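Local structure of fibrillarin-like rRNA/tRNA 2'-O-methyltransferase (Methanocaldococcus jannaschii, 1FBN) at residues 26-38 with 86-98. The protein probably transfers methyl groups from S-adenosyl-L-methionine to the 2'-hydroxyls of riboses in rRNA and tRNA, at sites chosen by a guide RNA. Residues are numbered along the deposited sequence; the frame is centred on the assembly and turned at random.
Sequences ATKSIVKGKKVYD and GTTPSHVADIADK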
loop_
_atom_site.group_PDB
_atom_site.type_symbol
_atom_site.label_atom_id
_atom_site.label_comp_id
_atom_site.label_asym_id
_atom_site.label_seq_id
_atom_site.Cartn_x
_atom_site.Cartn_y
_atom_site.Cartn_z
ATOM N N ALA A 26 2.142 -5.332 -12.886
ATOM C CA ALA A 26 1.097 -4.409 -13.294
ATOM C C ALA A 26 -0.246 -4.765 -12.678
ATOM O O ALA A 26 -0.403 -5.816 -12.052
ATOM C CB ALA A 26 0.983 -4.406 -14.822
ATOM N N THR A 27 -1.196 -3.845 -12.806
ATOM C CA THR A 27 -2.551 -4.068 -12.324
ATOM C C THR A 27 -3.492 -3.827 -13.508
ATOM O O THR A 27 -3.131 -3.153 -14.482
ATOM C CB THR A 27 -2.930 -3.142 -11.135
ATOM O OG1 THR A 27 -2.691 -1.777 -11.483
ATOM C CG2 THR A 27 -2.127 -3.498 -9.892
ATOM N N LYS A 28 -4.664 -4.450 -13.456
ATOM C CA LYS A 28 -5.663 -4.303 -14.504
ATOM C C LYS A 28 -6.467 -3.034 -14.188
ATOM O O LYS A 28 -7.212 -2.985 -13.207
ATOM C CB LYS A 28 -6.557 -5.540 -14.520
ATOM C CG LYS A 28 -7.480 -5.640 -15.707
ATOM C CD LYS A 28 -8.246 -6.947 -15.667
ATOM C CE LYS A 28 -7.322 -8.135 -15.840
ATOM N NZ LYS A 28 -8.078 -9.418 -15.816
ATOM N N SER A 29 -6.274 -2.001 -15.004
ATOM C CA SER A 29 -6.937 -0.705 -14.820
ATOM C C SER A 29 -8.467 -0.727 -14.735
ATOM O O SER A 29 -9.131 -1.387 -15.540
ATOM C CB SER A 29 -6.501 0.254 -15.934
ATOM O OG SER A 29 -7.113 1.527 -15.797
ATOM N N ILE A 30 -9.016 -0.017 -13.749
ATOM C CA ILE A 30 -10.471 0.076 -13.598
ATOM C C ILE A 30 -11.029 1.356 -14.251
ATOM O O ILE A 30 -12.233 1.600 -14.228
ATOM C CB ILE A 30 -10.943 -0.017 -12.120
ATOM C CG1 ILE A 30 -10.326 1.100 -11.280
ATOM C CG2 ILE A 30 -10.645 -1.398 -11.554
ATOM C CD1 ILE A 30 -10.921 1.214 -9.893
ATOM N N VAL A 31 -10.136 2.183 -14.792
ATOM C CA VAL A 31 -10.512 3.414 -15.498
ATOM C C VAL A 31 -9.656 3.456 -16.761
ATOM O O VAL A 31 -8.592 4.083 -16.798
ATOM C CB VAL A 31 -10.256 4.697 -14.667
ATOM C CG1 VAL A 31 -10.677 5.929 -15.471
ATOM C CG2 VAL A 31 -11.028 4.645 -13.362
ATOM N N LYS A 32 -10.128 2.768 -17.792
ATOM C CA LYS A 32 -9.411 2.677 -19.056
ATOM C C LYS A 32 -9.318 3.986 -19.833
ATOM O O LYS A 32 -10.222 4.827 -19.787
ATOM C CB LYS A 32 -10.008 1.553 -19.896
ATOM C CG LYS A 32 -10.100 0.253 -19.093
ATOM C CD LYS A 32 -10.576 -0.952 -19.884
ATOM C CE LYS A 32 -11.967 -0.769 -20.463
ATOM N NZ LYS A 32 -11.974 0.169 -21.627
ATOM N N GLY A 33 -8.186 4.162 -20.506
ATOM C CA GLY A 33 -7.949 5.365 -21.280
ATOM C C GLY A 33 -7.379 6.484 -20.430
ATOM O O GLY A 33 -7.357 7.643 -20.851
ATOM N N LYS A 34 -6.904 6.141 -19.235
ATOM C CA LYS A 34 -6.343 7.141 -18.337
ATOM C C LYS A 34 -5.030 6.722 -17.696
ATOM O O LYS A 34 -4.884 5.594 -17.222
ATOM C CB LYS A 34 -7.345 7.487 -17.226
ATOM C CG LYS A 34 -6.909 8.637 -16.311
ATOM C CD LYS A 34 -7.855 8.806 -15.124
ATOM C CE LYS A 34 -7.697 10.163 -14.444
ATOM N NZ LYS A 34 -6.306 10.429 -13.983
ATOM N N LYS A 35 -4.064 7.632 -17.726
ATOM C CA LYS A 35 -2.778 7.405 -17.092
ATOM C C LYS A 35 -2.774 8.299 -15.855
ATOM O O LYS A 35 -2.991 9.511 -15.950
ATOM C CB LYS A 35 -1.619 7.769 -18.022
ATOM C CG LYS A 35 -1.381 6.758 -19.126
ATOM C CD LYS A 35 -0.081 7.032 -19.856
ATOM C CE LYS A 35 0.164 6.008 -20.954
ATOM N NZ LYS A 35 1.489 6.213 -21.597
ATOM N N VAL A 36 -2.608 7.681 -14.691
ATOM C CA VAL A 36 -2.590 8.407 -13.427
ATOM C C VAL A 36 -1.305 9.215 -13.258
ATOM O O VAL A 36 -1.353 10.401 -12.928
ATOM C CB VAL A 36 -2.757 7.438 -12.228
ATOM C CG1 VAL A 36 -2.660 8.192 -10.905
ATOM C CG2 VAL A 36 -4.091 6.718 -12.325
ATOM N N TYR A 37 -0.166 8.577 -13.522
ATOM C CA TYR A 37 1.138 9.224 -13.374
ATOM C C TYR A 37 2.101 8.946 -14.532
ATOM O O TYR A 37 3.306 8.772 -14.329
ATOM C CB TYR A 37 1.774 8.815 -12.036
ATOM C CG TYR A 37 2.036 7.326 -11.874
ATOM C CD1 TYR A 37 0.996 6.431 -11.607
ATOM C CD2 TYR A 37 3.336 6.818 -11.963
ATOM C CE1 TYR A 37 1.248 5.063 -11.429
ATOM C CE2 TYR A 37 3.599 5.460 -11.787
ATOM C CZ TYR A 37 2.556 4.588 -11.520
ATOM O OH TYR A 37 2.834 3.251 -11.343
ATOM N N ASP A 38 1.556 8.928 -15.745
ATOM C CA ASP A 38 2.322 8.678 -16.966
ATOM C C ASP A 38 3.039 7.320 -16.948
ATOM O O ASP A 38 4.168 7.182 -17.422
ATOM C CB ASP A 38 3.305 9.830 -17.233
ATOM C CG ASP A 38 3.690 9.950 -18.706
ATOM O OD1 ASP A 38 2.786 10.163 -19.548
ATOM O OD2 ASP A 38 4.896 9.834 -19.018
ATOM N N GLY A 86 -1.629 9.899 -5.513
ATOM C CA GLY A 86 -2.496 8.961 -6.206
ATOM C C GLY A 86 -1.861 7.701 -6.767
ATOM O O GLY A 86 -2.582 6.776 -7.138
ATOM N N THR A 87 -0.531 7.642 -6.795
ATOM C CA THR A 87 0.199 6.490 -7.345
ATOM C C THR A 87 -0.207 5.132 -6.776
ATOM O O THR A 87 -0.864 4.353 -7.459
ATOM C CB THR A 87 1.732 6.663 -7.206
ATOM O OG1 THR A 87 2.136 7.877 -7.849
ATOM C CG2 THR A 87 2.465 5.502 -7.855
ATOM N N THR A 88 0.179 4.846 -5.535
ATOM C CA THR A 88 -0.168 3.562 -4.929
ATOM C C THR A 88 -1.684 3.370 -4.801
ATOM O O THR A 88 -2.196 2.298 -5.124
ATOM C CB THR A 88 0.547 3.348 -3.578
ATOM O OG1 THR A 88 1.964 3.427 -3.782
ATOM C CG2 THR A 88 0.214 1.978 -2.995
ATOM N N PRO A 89 -2.424 4.407 -4.349
ATOM C CA PRO A 89 -3.880 4.260 -4.222
ATOM C C PRO A 89 -4.566 3.845 -5.526
ATOM O O PRO A 89 -5.521 3.083 -5.504
ATOM C CB PRO A 89 -4.316 5.651 -3.775
ATOM C CG PRO A 89 -3.187 6.069 -2.900
ATOM C CD PRO A 89 -1.985 5.677 -3.738
ATOM N N SER A 90 -4.074 4.321 -6.667
ATOM C CA SER A 90 -4.694 3.953 -7.939
ATOM C C SER A 90 -4.542 2.459 -8.240
ATOM O O SER A 90 -5.485 1.814 -8.703
ATOM C CB SER A 90 -4.145 4.801 -9.089
ATOM O OG SER A 90 -2.768 4.566 -9.311
ATOM N N HIS A 91 -3.365 1.910 -7.946
ATOM C CA HIS A 91 -3.103 0.492 -8.182
ATOM C C HIS A 91 -3.838 -0.397 -7.191
ATOM O O HIS A 91 -4.294 -1.483 -7.548
ATOM C CB HIS A 91 -1.600 0.201 -8.155
ATOM C CG HIS A 91 -0.883 0.614 -9.403
ATOM N ND1 HIS A 91 -0.130 1.766 -9.487
ATOM C CD2 HIS A 91 -0.800 0.024 -10.618
ATOM C CE1 HIS A 91 0.386 1.865 -10.699
ATOM N NE2 HIS A 91 -0.004 0.819 -11.405
ATOM N N VAL A 92 -3.944 0.058 -5.945
ATOM C CA VAL A 92 -4.652 -0.704 -4.918
ATOM C C VAL A 92 -6.134 -0.782 -5.300
ATOM O O VAL A 92 -6.777 -1.811 -5.091
ATOM C CB VAL A 92 -4.491 -0.065 -3.514
ATOM C CG1 VAL A 92 -5.415 -0.742 -2.512
ATOM C CG2 VAL A 92 -3.042 -0.183 -3.044
ATOM N N ALA A 93 -6.649 0.296 -5.896
ATOM C CA ALA A 93 -8.044 0.367 -6.336
ATOM C C ALA A 93 -8.287 -0.598 -7.499
ATOM O O ALA A 93 -9.379 -1.151 -7.641
ATOM C CB ALA A 93 -8.391 1.785 -6.746
ATOM N N ASP A 94 -7.269 -0.780 -8.336
ATOM C CA ASP A 94 -7.353 -1.706 -9.463
ATOM C C ASP A 94 -7.474 -3.129 -8.931
ATOM O O ASP A 94 -8.279 -3.914 -9.421
ATOM C CB ASP A 94 -6.098 -1.621 -10.333
ATOM C CG ASP A 94 -6.078 -0.403 -11.228
ATOM O OD1 ASP A 94 -7.110 0.290 -11.354
ATOM O OD2 ASP A 94 -5.016 -0.142 -11.828
ATOM N N ILE A 95 -6.649 -3.452 -7.935
ATOM C CA ILE A 95 -6.636 -4.777 -7.317
ATOM C C ILE A 95 -7.972 -5.067 -6.638
ATOM O O ILE A 95 -8.634 -6.056 -6.947
ATOM C CB ILE A 95 -5.498 -4.893 -6.267
ATOM C CG1 ILE A 95 -4.147 -4.621 -6.931
ATOM C CG2 ILE A 95 -5.503 -6.278 -5.623
ATOM C CD1 ILE A 95 -3.041 -4.298 -5.953
ATOM N N ALA A 96 -8.356 -4.197 -5.710
ATOM C CA ALA A 96 -9.608 -4.346 -4.980
ATOM C C ALA A 96 -10.778 -3.706 -5.743
ATOM O O ALA A 96 -11.473 -2.825 -5.227
ATOM C CB ALA A 96 -9.467 -3.742 -3.601
ATOM N N ASP A 97 -10.999 -4.175 -6.969
ATOM C CA ASP A 97 -12.064 -3.656 -7.822
ATOM C C ASP A 97 -13.466 -3.970 -7.305
ATOM O O ASP A 97 -14.432 -3.306 -7.681
ATOM C CB ASP A 97 -11.887 -4.141 -9.267
ATOM C CG ASP A 97 -11.961 -5.659 -9.405
ATOM O OD1 ASP A 97 -11.326 -6.380 -8.607
ATOM O OD2 ASP A 97 -12.649 -6.130 -10.336
ATOM N N LYS A 98 -13.568 -4.980 -6.443
ATOM C CA LYS A 98 -14.841 -5.374 -5.838
ATOM C C LYS A 98 -14.859 -4.920 -4.370
ATOM O O LYS A 98 -15.730 -5.323 -3.593
ATOM C CB LYS A 98 -15.016 -6.895 -5.897
ATOM C CG LYS A 98 -14.936 -7.524 -7.282
ATOM C CD LYS A 98 -16.176 -7.259 -8.120
ATOM C CE LYS A 98 -16.102 -5.924 -8.843
ATOM N NZ LYS A 98 -17.349 -5.627 -9.607
HETATM O O HOH W 1 -8.949 -4.667 -12.019
#
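With chi1 of Asp-94 at -77°, its CG stands anti to the carbonyl carbon, which sets the carboxylate between Thr-27 and the backbone of Ile-30; Tyr-37, whose CG sits between its own N and carbonyl carbon (chi1 61°), lays its ring across Thr-87. Asp-94 is gripped through both oxygens. OD1 accepts the backbone N-H of Ile-30 at 3.1 Å, met well above the carboxylate plane and with a bent N-H...O angle of 146°, and Arg-121 and Arg-50 form salt bridges to OD1 and OD2 respectively, which would probably keep this buried acid ionised. OD2 probably also takes the hydroxyl of Thr-27, whose OG1 is less surely placed. Beside it, a water lies 2.7 Å from Lys-28 O and within hydrogen-bonding distance of Asp-94 O, and can bridge the two backbones.

The contact fastens the end of strand 25-28, in the antiparallel N-terminal sheet, and the loop after it to helix 87-95 of the Rossmann-like methyltransferase fold, whose first turn holds Thr-87 and Thr-88, predicted to bind S-adenosyl-L-methionine. Ile-30 straddles the far end of the helix, CD1 lying 4.1 Å from Ala-93 CB and CG2 3.8 Å from Asp-97 CB. Thr-27 CG2 meets Ile-95 CG1 at 3.8 Å, and Val-36 CG2 rests on Ser-90 CB at the same distance. At the N-terminal end, the Thr-87 methyl CG2 lies over one face of the Tyr-37 ring in a CH-pi contact, 3.9 Å from its centroid; the His-91 ring meets the tyrosine rim to rim, steeply turned. Replacing Tyr-37 with an alanine is likely to strip the Thr-87 methyl of its aromatic cover.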